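PDB 1U53: secreted protein ASP-2 from Necator americanus, which is of unknown molecular function but belongs to the pathogenesis-related-1 (CAP) family, is secreted by the hookworm and is a vaccine antigen for human hookworm infection. Local coordinates for residues A44-K49 with K177-S182; E142-G147 with Y163-N168; N25-S30 with T136-Q141; L83-F88 with Y158-Y163. One frame throughout, in Å; residues are numbered along the deposited sequence.

Contact 1 (A44-K49 with K177-S182); sequences APKAAK and KGEPCS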
loop_
_atom_site.group_PDB
_atom_site.type_symbol
_atom_site.label_atom_id
_atom_site.label_comp_id
_atom_site.label_asym_id
_atom_site.label_seq_id
_atom_site.Cartn_x
_atom_site.Cartn_y
_atom_site.Cartn_z
ATOM N N ALA A 44 -15.976 -3.989 -2.656
ATOM C CA ALA A 44 -15.677 -3.150 -1.480
ATOM C C ALA A 44 -16.547 -1.882 -1.511
ATOM O O ALA A 44 -16.927 -1.383 -2.585
ATOM C CB ALA A 44 -14.169 -2.811 -1.452
ATOM N N PRO A 45 -16.927 -1.378 -0.333
ATOM C CA PRO A 45 -17.726 -0.146 -0.388
ATOM C C PRO A 45 -17.024 1.080 -0.929
ATOM O O PRO A 45 -15.819 1.225 -0.758
ATOM C CB PRO A 45 -18.086 0.137 1.082
ATOM C CG PRO A 45 -17.291 -0.793 1.899
ATOM C CD PRO A 45 -16.758 -1.903 1.030
ATOM N N LYS A 46 -17.816 2.005 -1.471
ATOM C CA LYS A 46 -17.252 3.272 -1.950
ATOM C C LYS A 46 -16.722 4.064 -0.777
ATOM O O LYS A 46 -17.238 3.964 0.354
ATOM C CB LYS A 46 -18.285 4.112 -2.715
ATOM C CG LYS A 46 -18.775 3.388 -3.973
ATOM C CD LYS A 46 -19.938 4.150 -4.656
ATOM C CE LYS A 46 -20.380 3.379 -5.915
ATOM N NZ LYS A 46 -21.493 4.065 -6.615
ATOM N N ALA A 47 -15.704 4.871 -1.066
ATOM C CA ALA A 47 -14.964 5.607 -0.038
ATOM C C ALA A 47 -15.279 7.070 -0.243
ATOM O O ALA A 47 -15.136 7.569 -1.379
ATOM C CB ALA A 47 -13.464 5.375 -0.185
ATOM N N ALA A 48 -15.592 7.768 0.851
ATOM C CA ALA A 48 -16.033 9.175 0.762
ATOM C C ALA A 48 -14.882 10.168 0.609
ATOM O O ALA A 48 -15.102 11.313 0.183
ATOM C CB ALA A 48 -16.834 9.551 2.022
ATOM N N LYS A 49 -13.676 9.762 1.011
ATOM C CA LYS A 49 -12.522 10.681 1.033
ATOM C C LYS A 49 -11.201 9.914 0.998
ATOM O O LYS A 49 -10.303 10.085 1.872
ATOM C CB LYS A 49 -12.571 11.639 2.229
ATOM C CG LYS A 49 -12.624 10.994 3.606
ATOM C CD LYS A 49 -12.739 12.097 4.714
ATOM C CE LYS A 49 -11.495 12.981 4.740
ATOM N NZ LYS A 49 -11.585 13.997 5.910
ATOM N N LYS A 177 -16.824 5.301 4.645
ATOM C CA LYS A 177 -17.696 4.924 3.512
ATOM C C LYS A 177 -18.574 6.085 3.055
ATOM O O LYS A 177 -19.075 6.860 3.874
ATOM C CB LYS A 177 -18.624 3.764 3.903
ATOM C CG LYS A 177 -17.832 2.470 4.215
ATOM C CD LYS A 177 -18.745 1.257 4.450
ATOM C CE LYS A 177 -19.432 1.245 5.789
ATOM N NZ LYS A 177 -20.407 0.031 5.727
ATOM N N GLY A 178 -18.797 6.172 1.760
ATOM C CA GLY A 178 -19.770 7.077 1.196
ATOM C C GLY A 178 -19.434 7.329 -0.262
ATOM O O GLY A 178 -18.443 6.785 -0.782
ATOM N N GLU A 179 -20.242 8.147 -0.929
ATOM C CA GLU A 179 -20.009 8.406 -2.357
ATOM C C GLU A 179 -18.652 9.044 -2.543
ATOM O O GLU A 179 -18.260 9.848 -1.729
ATOM C CB GLU A 179 -21.095 9.325 -2.933
ATOM C CG GLU A 179 -22.425 8.634 -3.153
ATOM C CD GLU A 179 -22.321 7.477 -4.152
ATOM O OE1 GLU A 179 -21.504 7.559 -5.094
ATOM O OE2 GLU A 179 -23.050 6.480 -3.979
ATOM N N PRO A 180 -17.907 8.640 -3.599
ATOM C CA PRO A 180 -16.562 9.152 -3.848
ATOM C C PRO A 180 -16.543 10.666 -3.801
ATOM O O PRO A 180 -17.454 11.299 -4.360
ATOM C CB PRO A 180 -16.238 8.669 -5.266
ATOM C CG PRO A 180 -17.163 7.606 -5.570
ATOM C CD PRO A 180 -18.317 7.630 -4.589
ATOM N N CYS A 181 -15.546 11.213 -3.108
ATOM C CA CYS A 181 -15.324 12.646 -2.923
ATOM C C CYS A 181 -16.398 13.421 -2.139
ATOM O O CYS A 181 -16.322 14.659 -2.017
ATOM C CB CYS A 181 -15.077 13.347 -4.253
ATOM S SG CYS A 181 -13.385 13.150 -4.946
ATOM N N SER A 182 -17.373 12.703 -1.593
ATOM C CA SER A 182 -18.472 13.356 -0.885
ATOM C C SER A 182 -18.043 14.000 0.412
ATOM O O SER A 182 -18.775 14.853 0.944
ATOM C CB SER A 182 -19.619 12.393 -0.641
ATOM O OG SER A 182 -19.195 11.264 0.101
HETATM O O HOH W 1 -13.119 9.526 -2.057
#
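Ala-47 and Lys-177 form a single backbone bridge between two loops, and the packing is tight just beyond it. Gly-178 N donates to Lys-46 O (3.0 Å, 162°), approaching from well above the carbonyl plane. At Gly-178 the chain takes backbone angles that suit glycine, and the absence of a side chain lets its backbone lie against the small methyl of Ala-48. The same methyl touches Ser-182 OG at 3.5 Å. Ser-182 closes a type II turn that begins at Glu-179, with Pro-180 suited to its second position. Cys-181, within this turn, is also tied to Cys-187 by a disulfide. Two CA-H...O contacts lie where the turn meets the other loop: Pro-180 CA to Ala-47 O at 3.3 Å, and Ala-48 CA to Glu-179 O at 3.4 Å. A water links the two loops, donating to Ala-47 O (2.9 Å) and accepting from Cys-181 N (3.1 Å).

The solvent side is looser. Lys-46, extended beyond CG, runs alongside Glu-179, and its NZ makes only a long salt bridge of 3.8 Å to OE1. At the other end, CD of Lys-177 lies 3.6 Å from Pro-45 CG, while its NZ bonds to Gln-119 O. The chemistry implies that backbone polarity and close fit of small residues hold these irregular loops together, with the exposed charges adding probably little.

Contact 2 (E142-G147 with Y163-N168); sequences ETVKLG and YGPAGN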
loop_
_atom_site.group_PDB
_atom_site.type_symbol
_atom_site.label_atom_id
_atom_site.label_comp_id
_atom_site.label_asym_id
_atom_site.label_seq_id
_atom_site.Cartn_x
_atom_site.Cartn_y
_atom_site.Cartn_z
ATOM N N GLU A 142 -6.064 7.440 5.505
ATOM C CA GLU A 142 -5.226 8.521 6.001
ATOM C C GLU A 142 -3.752 8.373 5.659
ATOM O O GLU A 142 -2.954 9.308 5.877
ATOM C CB GLU A 142 -5.464 8.715 7.496
ATOM C CG GLU A 142 -6.911 9.192 7.753
ATOM C CD GLU A 142 -7.150 10.567 7.226
ATOM O OE1 GLU A 142 -6.185 11.368 7.216
ATOM O OE2 GLU A 142 -8.298 10.892 6.827
ATOM N N THR A 143 -3.387 7.253 5.027
ATOM C CA THR A 143 -1.988 7.063 4.652
ATOM C C THR A 143 -1.769 7.785 3.333
ATOM O O THR A 143 -2.448 7.481 2.340
ATOM C CB THR A 143 -1.693 5.591 4.481
ATOM O OG1 THR A 143 -1.706 4.968 5.764
ATOM C CG2 THR A 143 -0.293 5.411 3.853
ATOM N N VAL A 144 -0.860 8.764 3.300
ATOM C CA VAL A 144 -0.674 9.592 2.125
ATOM C C VAL A 144 0.788 9.693 1.638
ATOM O O VAL A 144 1.063 10.405 0.699
ATOM C CB VAL A 144 -1.231 11.016 2.351
ATOM C CG1 VAL A 144 -2.720 10.944 2.572
ATOM C CG2 VAL A 144 -0.533 11.630 3.559
ATOM N N LYS A 145 1.717 8.990 2.288
ATOM C CA LYS A 145 3.114 8.914 1.835
ATOM C C LYS A 145 3.484 7.445 1.612
ATOM O O LYS A 145 3.178 6.603 2.446
ATOM C CB LYS A 145 4.045 9.483 2.910
ATOM C CG LYS A 145 3.798 10.995 3.212
ATOM C CD LYS A 145 4.689 11.466 4.393
ATOM C CE LYS A 145 4.843 13.014 4.414
ATOM N NZ LYS A 145 5.751 13.500 3.351
ATOM N N LEU A 146 4.171 7.167 0.518
ATOM C CA LEU A 146 4.593 5.829 0.175
ATOM C C LEU A 146 6.060 5.890 -0.148
ATOM O O LEU A 146 6.495 6.827 -0.819
ATOM C CB LEU A 146 3.842 5.376 -1.110
ATOM C CG LEU A 146 4.216 3.990 -1.616
ATOM C CD1 LEU A 146 3.741 2.955 -0.623
ATOM C CD2 LEU A 146 3.568 3.704 -2.998
ATOM N N GLY A 147 6.837 4.906 0.292
ATOM C CA GLY A 147 8.240 4.841 -0.161
ATOM C C GLY A 147 8.607 3.365 -0.131
ATOM O O GLY A 147 8.300 2.695 0.848
ATOM N N TYR A 163 4.730 3.245 4.777
ATOM C CA TYR A 163 3.460 3.966 4.610
ATOM C C TYR A 163 3.318 4.995 5.734
ATOM O O TYR A 163 3.348 4.610 6.937
ATOM C CB TYR A 163 2.328 2.937 4.772
ATOM C CG TYR A 163 2.281 1.956 3.626
ATOM C CD1 TYR A 163 1.499 2.219 2.506
ATOM C CD2 TYR A 163 2.976 0.750 3.686
ATOM C CE1 TYR A 163 1.474 1.291 1.429
ATOM C CE2 TYR A 163 2.944 -0.191 2.612
ATOM C CZ TYR A 163 2.169 0.069 1.534
ATOM O OH TYR A 163 2.191 -0.846 0.501
ATOM N N GLY A 164 3.169 6.271 5.359
ATOM C CA GLY A 164 3.021 7.418 6.324
ATOM C C GLY A 164 1.677 8.081 6.193
ATOM O O GLY A 164 1.364 8.486 5.103
ATOM N N PRO A 165 1.140 8.599 7.314
ATOM C CA PRO A 165 1.084 7.878 8.576
ATOM C C PRO A 165 0.752 6.418 8.504
ATOM O O PRO A 165 0.098 5.978 7.554
ATOM C CB PRO A 165 0.064 8.627 9.430
ATOM C CG PRO A 165 -0.433 9.722 8.638
ATOM C CD PRO A 165 0.169 9.710 7.244
ATOM N N ALA A 166 1.172 5.681 9.521
ATOM C CA ALA A 166 0.891 4.235 9.566
ATOM C C ALA A 166 -0.607 3.909 9.538
ATOM O O ALA A 166 -1.418 4.600 10.173
ATOM C CB ALA A 166 1.508 3.582 10.795
ATOM N N GLY A 167 -0.963 2.853 8.811
ATOM C CA GLY A 167 -2.353 2.375 8.844
ATOM C C GLY A 167 -2.484 1.205 9.791
ATOM O O GLY A 167 -1.655 1.046 10.698
ATOM N N ASN A 168 -3.550 0.436 9.625
ATOM C CA ASN A 168 -3.774 -0.794 10.415
ATOM C C ASN A 168 -3.788 -0.530 11.914
ATOM O O ASN A 168 -3.240 -1.320 12.703
ATOM C CB ASN A 168 -2.726 -1.826 10.067
ATOM C CG ASN A 168 -2.941 -2.390 8.676
ATOM O OD1 ASN A 168 -3.910 -2.014 8.014
ATOM N ND2 ASN A 168 -2.091 -3.312 8.261
#
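Thr-143 has CG2 anti to the backbone N and OG1 beside it (chi1 -71°), an arrangement that sends the methyl to the edge of the Tyr-163 ring, in its plane, and the hydroxyl to within 2.7 Å of Pro-165 O. The side chain of Gln-137 also approaches this hydroxyl. Leu-146 holds CG anti to its own N (chi1 178°) and runs alongside Tyr-163, bringing CD1 to 3.5 Å from CE1 of the ring. A branched threonine thus serves a polar and an apolar neighbour at once.

Two residues of one strand, Val-144 and Lys-145, stand opposite the single Gly-164 of the other, which makes a classic beta bulge. Gly-164 O accepts from Val-144 N and from Lys-145 N, each at 2.9 Å; the Lys-145 donor lies in the carbonyl plane and the other is tilted from it. The nearly straight return bond runs from Gly-164 N to Lys-145 O (2.9 Å, 172°). Glycine suits this position because the space beside its CA is taken up by the Lys-145 CB. Pro-165, which has no N-H to offer, follows the end of the strand and sets CD 3.4 Å from Glu-142 O.

The bulge lies at the open end of the hairpin 145-152/157-164. Strand 54-55 flanks strand 145-152, Leu-146 rests on Phe-20 and His-24 of helix 14-32, and Tyr-163 packs against helix 133-138, its OH bonded to His-24 NE2.

Contact 3 (N25-S30 with T136-Q141); sequences NSLRSS and TQMVWQ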
loop_
_atom_site.group_PDB
_atom_site.type_symbol
_atom_site.label_atom_id
_atom_site.label_comp_id
_atom_site.label_asym_id
_atom_site.label_seq_id
_atom_site.Cartn_x
_atom_site.Cartn_y
_atom_site.Cartn_z
ATOM N N ASN A 25 -2.102 4.286 -6.180
ATOM C CA ASN A 25 -3.205 5.248 -6.382
ATOM C C ASN A 25 -4.309 4.702 -7.268
ATOM O O ASN A 25 -5.496 4.952 -7.016
ATOM C CB ASN A 25 -2.699 6.568 -6.900
ATOM C CG ASN A 25 -2.101 7.389 -5.800
ATOM O OD1 ASN A 25 -2.592 7.354 -4.684
ATOM N ND2 ASN A 25 -1.008 8.097 -6.097
ATOM N N SER A 26 -3.922 3.908 -8.256
ATOM C CA SER A 26 -4.901 3.245 -9.122
ATOM C C SER A 26 -5.847 2.344 -8.312
ATOM O O SER A 26 -7.041 2.354 -8.500
ATOM C CB SER A 26 -4.152 2.346 -10.106
ATOM O OG SER A 26 -5.046 1.587 -10.920
ATOM N N LEU A 27 -5.276 1.514 -7.464
ATOM C CA LEU A 27 -6.051 0.544 -6.719
ATOM C C LEU A 27 -6.847 1.237 -5.618
ATOM O O LEU A 27 -8.018 0.861 -5.381
ATOM C CB LEU A 27 -5.093 -0.520 -6.155
ATOM C CG LEU A 27 -4.465 -1.407 -7.234
ATOM C CD1 LEU A 27 -3.304 -2.246 -6.699
ATOM C CD2 LEU A 27 -5.513 -2.338 -7.819
ATOM N N ARG A 28 -6.250 2.243 -4.960
ATOM C CA ARG A 28 -7.080 3.078 -4.054
ATOM C C ARG A 28 -8.283 3.628 -4.789
ATOM O O ARG A 28 -9.396 3.693 -4.236
ATOM C CB ARG A 28 -6.217 4.207 -3.456
ATOM C CG ARG A 28 -5.262 3.606 -2.466
ATOM C CD ARG A 28 -4.141 4.584 -2.048
ATOM N NE ARG A 28 -4.614 5.692 -1.187
ATOM C CZ ARG A 28 -4.698 5.637 0.149
ATOM N NH1 ARG A 28 -4.395 4.523 0.830
ATOM N NH2 ARG A 28 -5.117 6.707 0.811
ATOM N N SER A 29 -8.054 4.071 -6.034
ATOM C CA SER A 29 -9.146 4.680 -6.791
ATOM C C SER A 29 -10.203 3.633 -7.121
ATOM O O SER A 29 -11.396 3.866 -6.925
ATOM C CB SER A 29 -8.628 5.366 -8.090
ATOM O OG SER A 29 -9.703 5.672 -9.002
ATOM N N SER A 30 -9.773 2.468 -7.592
ATOM C CA SER A 30 -10.751 1.378 -7.836
ATOM C C SER A 30 -11.611 1.072 -6.618
ATOM O O SER A 30 -12.813 0.915 -6.732
ATOM C CB SER A 30 -10.069 0.099 -8.314
ATOM O OG SER A 30 -9.438 -0.655 -7.282
ATOM N N THR A 136 -5.282 -3.799 3.554
ATOM C CA THR A 136 -5.866 -2.690 4.330
ATOM C C THR A 136 -4.850 -1.550 4.468
ATOM O O THR A 136 -5.223 -0.387 4.551
ATOM C CB THR A 136 -6.356 -3.149 5.728
ATOM O OG1 THR A 136 -5.259 -3.752 6.433
ATOM C CG2 THR A 136 -7.448 -4.149 5.584
ATOM N N GLN A 137 -3.549 -1.878 4.517
ATOM C CA GLN A 137 -2.574 -0.798 4.519
ATOM C C GLN A 137 -2.516 -0.063 3.154
ATOM O O GLN A 137 -2.397 1.150 3.101
ATOM C CB GLN A 137 -1.190 -1.295 4.993
ATOM C CG GLN A 137 -0.107 -0.231 4.941
ATOM C CD GLN A 137 -0.367 1.001 5.860
ATOM O OE1 GLN A 137 -0.980 2.024 5.438
ATOM N NE2 GLN A 137 0.158 0.937 7.078
ATOM N N MET A 138 -2.643 -0.803 2.042
ATOM C CA MET A 138 -2.557 -0.132 0.759
ATOM C C MET A 138 -3.693 0.883 0.620
ATOM O O MET A 138 -3.504 1.912 -0.013
ATOM C CB MET A 138 -2.689 -1.132 -0.398
ATOM C CG MET A 138 -1.408 -1.901 -0.624
ATOM S SD MET A 138 -1.559 -3.010 -2.073
ATOM C CE MET A 138 -1.385 -1.768 -3.380
ATOM N N VAL A 139 -4.898 0.554 1.121
ATOM C CA VAL A 139 -6.042 1.451 0.948
ATOM C C VAL A 139 -6.461 2.207 2.216
ATOM O O VAL A 139 -7.598 2.665 2.312
ATOM C CB VAL A 139 -7.277 0.713 0.343
ATOM C CG1 VAL A 139 -6.900 0.035 -1.045
ATOM C CG2 VAL A 139 -7.838 -0.359 1.327
ATOM N N TRP A 140 -5.536 2.332 3.180
ATOM C CA TRP A 140 -5.820 3.074 4.404
ATOM C C TRP A 140 -6.001 4.567 4.068
ATOM O O TRP A 140 -5.118 5.196 3.495
ATOM C CB TRP A 140 -4.655 2.881 5.377
ATOM C CG TRP A 140 -5.020 3.253 6.793
ATOM C CD1 TRP A 140 -4.764 4.415 7.443
ATOM C CD2 TRP A 140 -5.673 2.389 7.729
ATOM N NE1 TRP A 140 -5.219 4.327 8.765
ATOM C CE2 TRP A 140 -5.812 3.109 8.943
ATOM C CE3 TRP A 140 -6.183 1.088 7.647
ATOM C CZ2 TRP A 140 -6.436 2.547 10.070
ATOM C CZ3 TRP A 140 -6.800 0.531 8.748
ATOM C CH2 TRP A 140 -6.926 1.265 9.955
ATOM N N GLN A 141 -7.167 5.113 4.409
ATOM C CA GLN A 141 -7.573 6.428 3.924
ATOM C C GLN A 141 -6.529 7.462 4.253
ATOM O O GLN A 141 -6.198 8.300 3.401
ATOM C CB GLN A 141 -8.910 6.776 4.551
ATOM C CG GLN A 141 -9.271 8.246 4.418
ATOM C CD GLN A 141 -10.548 8.498 5.131
ATOM O OE1 GLN A 141 -11.547 7.925 4.787
ATOM N NE2 GLN A 141 -10.516 9.359 6.145
#
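Arg-28 and Val-139 have the closest backbones here, CA to CA 5.4 Å, where helix 14-32 passes the end of helix 133-138 and Val-139 is the first residue to leave helical angles. Arg-28 bends at chi3 (71°) and turns the edge of its guanidinium toward the carbonyls at and just after that end. NH1 donates to Met-138 O (2.9 Å, 161°) and to Trp-140 O (2.8 Å). NH2 reaches Trp-140 O at 3.1 Å, so NH1 and NH2 share one oxygen, both from the same face of its carbonyl plane. NH2 also bonds to Lys-51 O and, weakly, to Gln-141 O. The residues Gly-133 to Trp-140 match the GHYTQ-type signature of CAP proteins, and the arginine probably steadies the turn that follows helix 133-138. Arginine suits the site because a flat, several-donor group can serve a fan of backbone oxygens, and its charge probably gains from the helix end. Nearer the helix backbone, the aliphatic part of the arginine has apolar neighbours: Val-139 CG1 meets the CG methylene of Arg-28 at 4.2 Å. Leu-27 CD1 touches Met-138 CE at 3.9 Å, and both side chains also rest on Phe-109 of helix 97-109.

Contact 4 (L83-F88 with Y158-Y163); sequences LGENIF and YVVCQY
Glu-85 and Gln-162 lie side by side on neighbouring antiparallel strands, in a non-hydrogen-bonded pair. From CB, 4.1 Å from CG of Gln-162, the glutamate chain stays extended, with CG anti to the backbone N (chi1 -178°). This CG lies 3.7 Å from Cys-161 O and close to Val-160 CG1. At the tip, OE2 accepts from Gln-162 NE2 (2.8 Å, 150°) on its anti side, with the carboxylate and amide planes 35° apart; Ser-75 OG and Asn-66 ND2 also bond to OE2. A buried carboxylate is thus met by several polar partners. On the same face Ile-87 CG2 packs against Val-160 CG2 at 4.0 Å, beta-branched residues that suit a strand.

Backbone bonds join Gly-84 to Tyr-163, Asn-86 to Cys-161 and Phe-88 to Val-159 in both directions, although Tyr-163 N to Gly-84 O is weak. On the face that carries Asn-86, Phe-88 and Tyr-163, Asn-86 ND2 donates to Tyr-163 OH at 3.0 Å, the two side chains crossing at about a right angle. Phe-88 CD2 meets Val-159 CG2 at 3.9 Å.

Strand 84-90 is the sheet's edge beside 157-164. Helix 57-67 covers the face of Val-160 and Gln-162, while helices 97-109 and 133-138 cover that of Asn-86 and Tyr-163, the layered alpha-beta-alpha sandwich of CAP proteins.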
loop_
_atom_site.group_PDB
_atom_site.type_symbol
_atom_site.label_atom_id
_atom_site.label_comp_id
_atom_site.label_asym_id
_atom_site.label_seq_id
_atom_site.Cartn_x
_atom_site.Cartn_y
_atom_site.Cartn_z
ATOM N N LEU A 83 5.521 4.829 10.807
ATOM C CA LEU A 83 5.214 4.238 9.473
ATOM C C LEU A 83 4.669 2.833 9.520
ATOM O O LEU A 83 5.049 2.037 10.398
ATOM C CB LEU A 83 6.470 4.192 8.607
ATOM C CG LEU A 83 7.091 5.555 8.385
ATOM C CD1 LEU A 83 8.454 5.355 7.695
ATOM C CD2 LEU A 83 6.185 6.453 7.542
ATOM N N GLY A 84 3.804 2.492 8.540
ATOM C CA GLY A 84 3.335 1.110 8.367
ATOM C C GLY A 84 4.266 0.420 7.368
ATOM O O GLY A 84 5.216 1.036 6.835
ATOM N N GLU A 85 4.012 -0.863 7.107
ATOM C CA GLU A 85 4.963 -1.593 6.281
ATOM C C GLU A 85 4.308 -2.838 5.676
ATOM O O GLU A 85 3.586 -3.595 6.395
ATOM C CB GLU A 85 6.126 -2.056 7.140
ATOM C CG GLU A 85 7.249 -2.815 6.346
ATOM C CD GLU A 85 8.367 -3.184 7.304
ATOM O OE1 GLU A 85 8.155 -4.105 8.140
ATOM O OE2 GLU A 85 9.410 -2.483 7.299
ATOM N N ASN A 86 4.571 -3.064 4.381
ATOM C CA ASN A 86 4.174 -4.328 3.702
ATOM C C ASN A 86 5.429 -4.934 3.140
ATOM O O ASN A 86 6.282 -4.229 2.618
ATOM C CB ASN A 86 3.267 -4.038 2.511
ATOM C CG ASN A 86 1.821 -3.827 2.924
ATOM O OD1 ASN A 86 1.410 -4.366 3.965
ATOM N ND2 ASN A 86 1.023 -3.160 2.080
ATOM N N ILE A 87 5.565 -6.262 3.257
ATOM C CA ILE A 87 6.771 -6.891 2.696
ATOM C C ILE A 87 6.378 -8.006 1.711
ATOM O O ILE A 87 5.251 -8.546 1.772
ATOM C CB ILE A 87 7.707 -7.461 3.796
ATOM C CG1 ILE A 87 7.013 -8.565 4.594
ATOM C CG2 ILE A 87 8.230 -6.319 4.672
ATOM C CD1 ILE A 87 7.946 -9.192 5.666
ATOM N N PHE A 88 7.262 -8.299 0.750
ATOM C CA PHE A 88 6.955 -9.302 -0.291
ATOM C C PHE A 88 8.254 -9.916 -0.739
ATOM O O PHE A 88 9.297 -9.245 -0.740
ATOM C CB PHE A 88 6.267 -8.637 -1.505
ATOM C CG PHE A 88 6.170 -9.511 -2.752
ATOM C CD1 PHE A 88 5.120 -10.385 -2.931
ATOM C CD2 PHE A 88 7.140 -9.413 -3.746
ATOM C CE1 PHE A 88 5.030 -11.184 -4.122
ATOM C CE2 PHE A 88 7.086 -10.223 -4.921
ATOM C CZ PHE A 88 6.005 -11.107 -5.083
ATOM N N TYR A 158 13.587 -9.053 -2.741
ATOM C CA TYR A 158 12.899 -8.685 -1.503
ATOM C C TYR A 158 12.373 -7.251 -1.615
ATOM O O TYR A 158 13.124 -6.329 -1.937
ATOM C CB TYR A 158 13.878 -8.843 -0.325
ATOM C CG TYR A 158 13.334 -8.501 1.034
ATOM C CD1 TYR A 158 12.021 -8.844 1.398
ATOM C CD2 TYR A 158 14.144 -7.927 1.998
ATOM C CE1 TYR A 158 11.511 -8.547 2.668
ATOM C CE2 TYR A 158 13.631 -7.595 3.270
ATOM C CZ TYR A 158 12.331 -7.916 3.602
ATOM O OH TYR A 158 11.857 -7.613 4.863
ATOM N N VAL A 159 11.058 -7.085 -1.395
ATOM C CA VAL A 159 10.386 -5.797 -1.618
ATOM C C VAL A 159 9.821 -5.350 -0.306
ATOM O O VAL A 159 9.097 -6.102 0.362
ATOM C CB VAL A 159 9.201 -5.968 -2.584
ATOM C CG1 VAL A 159 8.402 -4.686 -2.751
ATOM C CG2 VAL A 159 9.710 -6.505 -3.956
ATOM N N VAL A 160 10.077 -4.108 0.026
ATOM C CA VAL A 160 9.495 -3.511 1.210
ATOM C C VAL A 160 8.897 -2.180 0.821
ATOM O O VAL A 160 9.572 -1.350 0.231
ATOM C CB VAL A 160 10.618 -3.269 2.256
ATOM C CG1 VAL A 160 10.076 -2.591 3.538
ATOM C CG2 VAL A 160 11.259 -4.578 2.655
ATOM N N CYS A 161 7.621 -1.950 1.168
ATOM C CA CYS A 161 7.050 -0.594 1.098
ATOM C C CYS A 161 6.721 -0.088 2.503
ATOM O O CYS A 161 6.278 -0.873 3.347
ATOM C CB CYS A 161 5.735 -0.590 0.321
ATOM S SG CYS A 161 5.991 -0.690 -1.473
ATOM N N GLN A 162 6.966 1.188 2.768
ATOM C CA GLN A 162 6.496 1.747 4.041
ATOM C C GLN A 162 5.505 2.876 3.749
ATOM O O GLN A 162 5.468 3.405 2.653
ATOM C CB GLN A 162 7.660 2.178 4.959
ATOM C CG GLN A 162 8.346 0.938 5.525
ATOM C CD GLN A 162 9.667 1.192 6.255
ATOM O OE1 GLN A 162 10.081 2.337 6.394
ATOM N NE2 GLN A 162 10.318 0.111 6.749
ATOM N N TYR A 163 4.730 3.245 4.777
ATOM C CA TYR A 163 3.460 3.966 4.610
ATOM C C TYR A 163 3.318 4.995 5.734
ATOM O O TYR A 163 3.348 4.610 6.937
ATOM C CB TYR A 163 2.328 2.937 4.772
ATOM C CG TYR A 163 2.281 1.956 3.626
ATOM C CD1 TYR A 163 1.499 2.219 2.506
ATOM C CD2 TYR A 163 2.976 0.750 3.686
ATOM C CE1 TYR A 163 1.474 1.291 1.429
ATOM C CE2 TYR A 163 2.944 -0.191 2.612
ATOM C CZ TYR A 163 2.169 0.069 1.534
ATOM O OH TYR A 163 2.191 -0.846 0.501
#

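Overall arrangement
Helix 14-32 near the N terminus supplies the first half of contact 3, and the loop 44-49 then opens contact 1. Strand 84-90 opens contact 4 before helix 133-138 arrives to close contact 3, which therefore crosses both. Contact 2 opens directly afterwards, in series with contact 3. Strand 157-164 closes contact 4 and, through the shared Tyr-163, leads into the closure of contact 2, so these two cross as well. The loop 177-182 finally closes contact 1, inside which contacts 2 and 4 are nested. Contacts 2 and 4 thus build one sheet, contact 3 joins two helices beside it, and contact 1 ties peripheral loops together about 26 Å, centre to centre, from contact 4.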